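Long-range contact in N-glycosylase/DNA lyase (Methanocaldococcus jannaschii, PDB 3FHF), which is an archaeal N-glycosylase/DNA lyase of the helix-hairpin-helix clan, with a fold of helices and connecting loops and no strands: residues Ile22-Phe33 against Leu202-Leu213. Sequence-based numbering, arbitrary orientation.
Sequences IKDIIDKRIQEF and LYIWYLRTGKVL
R29 carries the direct polar link, giving two N-H groups to consecutive backbone carbonyls of the C-terminal tail. Its NH2 reaches V212 O at 3.0 Å with an N-H...O angle of 155°; NE to L213 O is equally short but bent to 127°, hence weak. Bends at chi2 and chi3 fold the chain back so that the guanidinium meets the tail, V212 CG1 lying over one face. On the same arginine, NH1 forms a salt bridge with E32 OE1, its hydrogen bond weak, while E32 OE2 takes K28 NZ. At the far end a water joins D27 OD1 (2.8 Å) to Y203 OH (2.6 Å), and D27 OD2 receives K23 NZ through its syn lone pair. Between these polar ends the contact is apolar. Two CH-pi contacts form: I26 CD1 sits 3.6 Å from the Y203 ring centroid, 8° off the normal, and I22 CG2 lies over the Y206 face, 4.0 Å from its centroid. L202 packs as a knob into the hole formed by I26, R29, I30 and F33; the two segment axes come within 11.0 Å. Helix 5-18 also touches both tyrosines. The chemistry is consistent with an apolar seam flanked by polar links, R29 to main-chain oxygens beyond helix 197-209 on one side and a water between D27 and Y203 on the other.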
ATOM      1  N   ILE A  22       3.024 -11.166 -17.948  1.00 16.58           N
ATOM      2  CA  ILE A  22       2.618 -10.277 -16.871  1.00 18.29           C
ATOM      3  C   ILE A  22       3.257 -10.736 -15.565  1.00 16.80           C
ATOM      4  O   ILE A  22       3.585  -9.919 -14.703  1.00 16.17           O
ATOM      5  CB  ILE A  22       1.083 -10.269 -16.706  1.00 19.11           C
ATOM      6  CG1 ILE A  22       0.426  -9.802 -18.009  1.00 23.40           C
ATOM      7  CG2 ILE A  22       0.686  -9.374 -15.556  1.00 21.06           C
ATOM      8  CD1 ILE A  22       0.925  -8.466 -18.518  1.00 23.16           C
ATOM      9  N   LYS A  23       3.443 -12.046 -15.422  1.00 14.94           N
ATOM     10  CA  LYS A  23       4.049 -12.579 -14.210  1.00 15.84           C
ATOM     11  C   LYS A  23       5.449 -12.017 -13.979  1.00 15.06           C
ATOM     12  O   LYS A  23       5.809 -11.648 -12.856  1.00 15.56           O
ATOM     13  CB  LYS A  23       4.125 -14.111 -14.261  1.00 16.79           C
ATOM     14  CG  LYS A  23       4.698 -14.709 -12.978  1.00 17.82           C
ATOM     15  CD  LYS A  23       4.727 -16.223 -12.991  0.50 19.45           C
ATOM     16  CE  LYS A  23       4.837 -16.765 -11.572  0.50 20.18           C
ATOM     17  NZ  LYS A  23       5.995 -16.193 -10.828  0.50 20.52           N
ATOM     18  N   ASP A  24       6.245 -11.955 -15.040  1.00 14.65           N
ATOM     19  CA  ASP A  24       7.606 -11.443 -14.923  1.00 14.69           C
ATOM     20  C   ASP A  24       7.635  -9.960 -14.579  1.00 12.08           C
ATOM     21  O   ASP A  24       8.520  -9.494 -13.863  1.00 11.21           O
ATOM     22  CB  ASP A  24       8.376 -11.667 -16.223  1.00 17.48           C
ATOM     23  CG  ASP A  24       8.777 -13.113 -16.425  1.00 22.96           C
ATOM     24  OD1 ASP A  24       8.838 -13.868 -15.433  1.00 22.67           O
ATOM     25  OD2 ASP A  24       9.050 -13.489 -17.585  1.00 27.50           O
ATOM     26  N   ILE A  25       6.668  -9.220 -15.101  1.00 11.71           N
ATOM     27  CA  ILE A  25       6.590  -7.790 -14.848  1.00 13.23           C
ATOM     28  C   ILE A  25       6.220  -7.534 -13.390  1.00 11.56           C
ATOM     29  O   ILE A  25       6.807  -6.678 -12.736  1.00 12.40           O
ATOM     30  CB  ILE A  25       5.552  -7.123 -15.792  1.00 14.23           C
ATOM     31  CG1 ILE A  25       6.050  -7.233 -17.241  1.00 15.46           C
ATOM     32  CG2 ILE A  25       5.332  -5.664 -15.398  1.00 14.91           C
ATOM     33  CD1 ILE A  25       5.075  -6.732 -18.298  1.00 18.71           C
ATOM     34  N   ILE A  26       5.246  -8.278 -12.883  1.00 10.97           N
ATOM     35  CA  ILE A  26       4.830  -8.121 -11.500  1.00 11.21           C
ATOM     36  C   ILE A  26       5.928  -8.618 -10.552  1.00 11.98           C
ATOM     37  O   ILE A  26       6.218  -7.979  -9.536  1.00 11.47           O
ATOM     38  CB  ILE A  26       3.510  -8.876 -11.245  1.00 10.94           C
ATOM     39  CG1 ILE A  26       2.356  -8.113 -11.920  1.00 11.41           C
ATOM     40  CG2 ILE A  26       3.271  -9.037  -9.743  1.00 11.35           C
ATOM     41  CD1 ILE A  26       1.013  -8.816 -11.828  1.00 10.67           C
ATOM     42  N   ASP A  27       6.548  -9.748 -10.890  1.00 12.25           N
ATOM     43  CA  ASP A  27       7.618 -10.289 -10.056  1.00 12.76           C
ATOM     44  C   ASP A  27       8.763  -9.296  -9.919  1.00 12.09           C
ATOM     45  O   ASP A  27       9.358  -9.187  -8.850  1.00 12.53           O
ATOM     46  CB  ASP A  27       8.155 -11.614 -10.623  1.00 17.02           C
ATOM     47  CG  ASP A  27       7.221 -12.790 -10.360  1.00 23.24           C
ATOM     48  OD1 ASP A  27       6.251 -12.635  -9.584  1.00 26.59           O
ATOM     49  OD2 ASP A  27       7.465 -13.882 -10.917  1.00 27.67           O
ATOM     50  N   LYS A  28       9.079  -8.578 -10.996  1.00 10.74           N
ATOM     51  CA  LYS A  28      10.153  -7.589 -10.965  1.00 12.69           C
ATOM     52  C   LYS A  28       9.814  -6.462  -9.988  1.00 12.21           C
ATOM     53  O   LYS A  28      10.672  -5.988  -9.248  1.00 11.19           O
ATOM     54  CB  LYS A  28      10.379  -6.991 -12.352  1.00 13.14           C
ATOM     55  CG  LYS A  28      11.477  -5.923 -12.411  1.00 17.15           C
ATOM     56  CD  LYS A  28      12.827  -6.492 -11.991  1.00 18.86           C
ATOM     57  CE  LYS A  28      13.974  -5.532 -12.304  1.00 22.40           C
ATOM     58  NZ  LYS A  28      13.881  -4.212 -11.613  1.00 23.75           N
ATOM     59  N   ARG A  29       8.565  -6.014 -10.011  1.00 11.14           N
ATOM     60  CA  ARG A  29       8.131  -4.954  -9.107  1.00 13.23           C
ATOM     61  C   ARG A  29       8.254  -5.452  -7.665  1.00 12.57           C
ATOM     62  O   ARG A  29       8.690  -4.717  -6.771  1.00 14.49           O
ATOM     63  CB  ARG A  29       6.674  -4.561  -9.402  1.00 13.19           C
ATOM     64  CG  ARG A  29       6.172  -3.367  -8.589  1.00 18.08           C
ATOM     65  CD  ARG A  29       6.793  -2.041  -9.042  1.00 21.67           C
ATOM     66  NE  ARG A  29       6.336  -1.659 -10.378  1.00 22.74           N
ATOM     67  CZ  ARG A  29       6.975  -1.966 -11.504  1.00 29.33           C
ATOM     68  NH1 ARG A  29       8.111  -2.652 -11.461  1.00 31.17           N
ATOM     69  NH2 ARG A  29       6.468  -1.612 -12.678  1.00 29.34           N
ATOM     70  N   ILE A  30       7.864  -6.702  -7.441  1.00 12.42           N
ATOM     71  CA  ILE A  30       7.944  -7.298  -6.108  1.00 14.42           C
ATOM     72  C   ILE A  30       9.411  -7.320  -5.658  1.00 16.19           C
ATOM     73  O   ILE A  30       9.732  -6.993  -4.514  1.00 13.22           O
ATOM     74  CB  ILE A  30       7.377  -8.742  -6.107  1.00 16.18           C
ATOM     75  CG1 ILE A  30       5.845  -8.705  -6.270  1.00 16.68           C
ATOM     76  CG2 ILE A  30       7.745  -9.461  -4.810  1.00 19.09           C
ATOM     77  CD1 ILE A  30       5.107  -8.003  -5.143  1.00 18.09           C
ATOM     78  N   GLN A  31      10.302  -7.702  -6.566  1.00 15.43           N
ATOM     79  CA  GLN A  31      11.717  -7.737  -6.234  1.00 16.72           C
ATOM     80  C   GLN A  31      12.221  -6.349  -5.870  1.00 14.76           C
ATOM     81  O   GLN A  31      13.059  -6.202  -4.986  1.00 16.24           O
ATOM     82  CB  GLN A  31      12.533  -8.320  -7.396  1.00 17.02           C
ATOM     83  CG  GLN A  31      12.391  -9.824  -7.501  1.00 23.54           C
ATOM     84  CD  GLN A  31      12.467 -10.506  -6.139  1.00 28.69           C
ATOM     85  OE1 GLN A  31      11.447 -10.900  -5.567  1.00 32.97           O
ATOM     86  NE2 GLN A  31      13.676 -10.638  -5.608  1.00 31.15           N
ATOM     87  N   GLU A  32      11.710  -5.328  -6.544  1.00 15.34           N
ATOM     88  CA  GLU A  32      12.121  -3.964  -6.235  1.00 16.92           C
ATOM     89  C   GLU A  32      11.716  -3.612  -4.795  1.00 16.19           C
ATOM     90  O   GLU A  32      12.456  -2.924  -4.093  1.00 14.08           O
ATOM     91  CB  GLU A  32      11.511  -2.986  -7.246  1.00 18.31           C
ATOM     92  CG  GLU A  32      11.884  -3.353  -8.686  1.00 25.19           C
ATOM     93  CD  GLU A  32      11.313  -2.414  -9.739  1.00 27.25           C
ATOM     94  OE1 GLU A  32      10.302  -1.740  -9.467  1.00 26.45           O
ATOM     95  OE2 GLU A  32      11.879  -2.366 -10.856  1.00 31.07           O
ATOM     96  N   PHE A  33      10.552  -4.086  -4.347  1.00 14.73           N
ATOM     97  CA  PHE A  33      10.119  -3.819  -2.968  1.00 14.63           C
ATOM     98  C   PHE A  33      11.076  -4.528  -2.011  1.00 14.34           C
ATOM     99  O   PHE A  33      11.491  -3.969  -1.001  1.00 16.04           O
ATOM    100  CB  PHE A  33       8.698  -4.345  -2.708  1.00 11.33           C
ATOM    101  CG  PHE A  33       7.636  -3.724  -3.579  1.00 11.02           C
ATOM    102  CD1 PHE A  33       7.763  -2.424  -4.039  1.00  9.13           C
ATOM    103  CD2 PHE A  33       6.488  -4.442  -3.911  1.00 12.87           C
ATOM    104  CE1 PHE A  33       6.766  -1.838  -4.818  1.00 11.31           C
ATOM    105  CE2 PHE A  33       5.478  -3.866  -4.694  1.00  9.82           C
ATOM    106  CZ  PHE A  33       5.618  -2.567  -5.147  1.00 11.05           C
ATOM    107  N   LEU A 202      -1.040  -6.596  -6.709  1.00 10.13           N
ATOM    108  CA  LEU A 202      -0.651  -6.134  -8.037  1.00  8.88           C
ATOM    109  C   LEU A 202      -1.428  -6.855  -9.148  1.00 10.34           C
ATOM    110  O   LEU A 202      -1.756  -6.245 -10.166  1.00  9.76           O
ATOM    111  CB  LEU A 202       0.866  -6.288  -8.237  1.00  8.87           C
ATOM    112  CG  LEU A 202       1.712  -5.433  -7.273  1.00 11.09           C
ATOM    113  CD1 LEU A 202       3.209  -5.620  -7.552  1.00  9.28           C
ATOM    114  CD2 LEU A 202       1.331  -3.960  -7.439  1.00  9.06           C
ATOM    115  N   TYR A 203      -1.735  -8.141  -8.962  1.00 11.05           N
ATOM    116  CA  TYR A 203      -2.513  -8.861  -9.972  1.00 12.14           C
ATOM    117  C   TYR A 203      -3.906  -8.254 -10.044  1.00 10.84           C
ATOM    118  O   TYR A 203      -4.462  -8.076 -11.128  1.00 11.14           O
ATOM    119  CB  TYR A 203      -2.629 -10.357  -9.650  1.00 12.46           C
ATOM    120  CG  TYR A 203      -1.436 -11.168 -10.110  1.00 13.71           C
ATOM    121  CD1 TYR A 203      -0.269 -11.227  -9.347  1.00 14.14           C
ATOM    122  CD2 TYR A 203      -1.472 -11.863 -11.317  1.00 13.50           C
ATOM    123  CE1 TYR A 203       0.832 -11.961  -9.772  1.00 13.39           C
ATOM    124  CE2 TYR A 203      -0.371 -12.599 -11.758  1.00 16.16           C
ATOM    125  CZ  TYR A 203       0.774 -12.643 -10.977  1.00 16.65           C
ATOM    126  OH  TYR A 203       1.858 -13.366 -11.410  1.00 16.20           O
ATOM    127  N   ILE A 204      -4.470  -7.930  -8.887  0.50 11.35           N
ATOM    128  CA  ILE A 204      -5.795  -7.330  -8.844  0.50 11.79           C
ATOM    129  C   ILE A 204      -5.798  -5.956  -9.516  0.50 11.94           C
ATOM    130  O   ILE A 204      -6.701  -5.645 -10.298  0.50 11.35           O
ATOM    131  CB  ILE A 204      -6.302  -7.214  -7.391  0.50 12.77           C
ATOM    132  CG1 ILE A 204      -6.571  -8.621  -6.841  0.50 11.82           C
ATOM    133  CG2 ILE A 204      -7.552  -6.342  -7.334  0.50 12.70           C
ATOM    134  CD1 ILE A 204      -7.107  -8.661  -5.425  0.50 10.99           C
ATOM    135  N   TRP A 205      -4.794  -5.133  -9.226  1.00  9.92           N
ATOM    136  CA  TRP A 205      -4.723  -3.819  -9.852  1.00 11.07           C
ATOM    137  C   TRP A 205      -4.529  -3.971 -11.356  1.00 12.16           C
ATOM    138  O   TRP A 205      -5.113  -3.222 -12.143  1.00 11.75           O
ATOM    139  CB  TRP A 205      -3.590  -2.964  -9.269  1.00 10.08           C
ATOM    140  CG  TRP A 205      -4.037  -2.091  -8.133  1.00 12.06           C
ATOM    141  CD1 TRP A 205      -3.749  -2.251  -6.806  1.00 13.01           C
ATOM    142  CD2 TRP A 205      -4.880  -0.935  -8.222  1.00 14.61           C
ATOM    143  NE1 TRP A 205      -4.366  -1.268  -6.065  1.00 14.68           N
ATOM    144  CE2 TRP A 205      -5.063  -0.448  -6.910  1.00 15.49           C
ATOM    145  CE3 TRP A 205      -5.498  -0.266  -9.285  1.00 15.55           C
ATOM    146  CZ2 TRP A 205      -5.843   0.685  -6.630  1.00 18.92           C
ATOM    147  CZ3 TRP A 205      -6.274   0.859  -9.008  1.00 18.47           C
ATOM    148  CH2 TRP A 205      -6.438   1.320  -7.691  1.00 16.97           C
ATOM    149  N   TYR A 206      -3.726  -4.947 -11.767  1.00 11.08           N
ATOM    150  CA  TYR A 206      -3.500  -5.132 -13.190  1.00 12.63           C
ATOM    151  C   TYR A 206      -4.793  -5.494 -13.906  1.00 13.32           C
ATOM    152  O   TYR A 206      -5.038  -5.030 -15.020  1.00 14.21           O
ATOM    153  CB  TYR A 206      -2.452  -6.208 -13.454  1.00 13.18           C
ATOM    154  CG  TYR A 206      -2.306  -6.497 -14.924  1.00 13.25           C
ATOM    155  CD1 TYR A 206      -3.017  -7.534 -15.525  1.00 16.95           C
ATOM    156  CD2 TYR A 206      -1.496  -5.701 -15.728  1.00 17.04           C
ATOM    157  CE1 TYR A 206      -2.925  -7.767 -16.895  1.00 16.53           C
ATOM    158  CE2 TYR A 206      -1.400  -5.923 -17.092  1.00 17.54           C
ATOM    159  CZ  TYR A 206      -2.117  -6.956 -17.668  1.00 17.82           C
ATOM    160  OH  TYR A 206      -2.032  -7.167 -19.023  1.00 22.21           O
ATOM    161  N   LEU A 207      -5.617  -6.316 -13.266  1.00 12.87           N
ATOM    162  CA  LEU A 207      -6.899  -6.712 -13.844  1.00 15.37           C
ATOM    163  C   LEU A 207      -7.827  -5.511 -13.970  1.00 15.89           C
ATOM    164  O   LEU A 207      -8.656  -5.446 -14.871  1.00 17.68           O
ATOM    165  CB  LEU A 207      -7.579  -7.767 -12.972  1.00 14.40           C
ATOM    166  CG  LEU A 207      -7.051  -9.196 -13.095  1.00 16.90           C
ATOM    167  CD1 LEU A 207      -7.645 -10.066 -11.990  1.00 18.29           C
ATOM    168  CD2 LEU A 207      -7.408  -9.740 -14.465  1.00 15.71           C
ATOM    169  N   ARG A 208      -7.671  -4.554 -13.064  1.00 15.07           N
ATOM    170  CA  ARG A 208      -8.505  -3.363 -13.049  1.00 15.09           C
ATOM    171  C   ARG A 208      -8.022  -2.242 -13.975  1.00 15.11           C
ATOM    172  O   ARG A 208      -8.829  -1.501 -14.535  1.00 15.08           O
ATOM    173  CB  ARG A 208      -8.582  -2.835 -11.610  1.00 16.53           C
ATOM    174  CG  ARG A 208      -9.688  -1.829 -11.337  1.00 16.53           C
ATOM    175  CD  ARG A 208      -9.594  -1.321  -9.891  1.00 17.68           C
ATOM    176  NE  ARG A 208      -9.850  -2.376  -8.906  1.00 19.22           N
ATOM    177  CZ  ARG A 208      -9.110  -2.591  -7.823  1.00 19.07           C
ATOM    178  NH1 ARG A 208      -8.050  -1.831  -7.572  1.00 20.59           N
ATOM    179  NH2 ARG A 208      -9.436  -3.559  -6.979  1.00 16.49           N
ATOM    180  N   THR A 209      -6.713  -2.131 -14.161  1.00 14.65           N
ATOM    181  CA  THR A 209      -6.171  -1.048 -14.963  1.00 14.34           C
ATOM    182  C   THR A 209      -5.205  -1.418 -16.082  1.00 15.05           C
ATOM    183  O   THR A 209      -4.934  -0.596 -16.956  1.00 16.72           O
ATOM    184  CB  THR A 209      -5.449  -0.042 -14.061  1.00 17.67           C
ATOM    185  OG1 THR A 209      -4.293  -0.669 -13.490  1.00 18.08           O
ATOM    186  CG2 THR A 209      -6.382   0.440 -12.934  1.00 13.10           C
ATOM    187  N   GLY A 210      -4.670  -2.630 -16.056  1.00 14.20           N
ATOM    188  CA  GLY A 210      -3.726  -3.018 -17.088  1.00 14.01           C
ATOM    189  C   GLY A 210      -2.351  -2.441 -16.804  1.00 14.37           C
ATOM    190  O   GLY A 210      -1.448  -2.515 -17.638  1.00 15.40           O
ATOM    191  N   LYS A 211      -2.183  -1.860 -15.622  1.00 14.02           N
ATOM    192  CA  LYS A 211      -0.896  -1.282 -15.254  1.00 16.61           C
ATOM    193  C   LYS A 211      -0.326  -1.921 -13.994  1.00 15.80           C
ATOM    194  O   LYS A 211      -1.050  -2.538 -13.221  1.00 14.93           O
ATOM    195  CB  LYS A 211      -1.032   0.229 -15.040  1.00 17.60           C
ATOM    196  CG  LYS A 211      -1.643   0.945 -16.226  1.00 21.95           C
ATOM    197  CD  LYS A 211      -1.271   2.416 -16.269  1.00 27.40           C
ATOM    198  CE  LYS A 211      -1.798   3.197 -15.084  1.00 30.90           C
ATOM    199  NZ  LYS A 211      -1.498   4.658 -15.256  1.00 30.49           N
ATOM    200  N   VAL A 212       0.980  -1.766 -13.805  1.00 14.65           N
ATOM    201  CA  VAL A 212       1.676  -2.291 -12.636  1.00 15.01           C
ATOM    202  C   VAL A 212       2.503  -1.157 -12.024  1.00 16.23           C
ATOM    203  O   VAL A 212       3.607  -0.861 -12.481  1.00 14.47           O
ATOM    204  CB  VAL A 212       2.615  -3.450 -13.011  1.00 15.70           C
ATOM    205  CG1 VAL A 212       3.380  -3.914 -11.775  1.00 17.42           C
ATOM    206  CG2 VAL A 212       1.810  -4.611 -13.590  1.00 14.54           C
ATOM    207  N   LEU A 213       1.964  -0.520 -10.991  1.00 16.03           N
ATOM    208  CA  LEU A 213       2.662   0.588 -10.339  1.00 17.76           C
ATOM    209  C   LEU A 213       3.157   0.161  -8.957  1.00 18.32           C
ATOM    210  O   LEU A 213       3.907  -0.809  -8.837  1.00 19.70           O
ATOM    211  CB  LEU A 213       1.719   1.796 -10.242  1.00 17.75           C
ATOM    212  CG  LEU A 213       1.159   2.311 -11.578  1.00 20.45           C
ATOM    213  CD1 LEU A 213       0.143   3.419 -11.324  1.00 20.62           C
ATOM    214  CD2 LEU A 213       2.297   2.835 -12.446  1.00 22.36           C
TER
HETATM  215  O   HOH W   1       3.596 -13.610  -9.443  1.00 21.50           O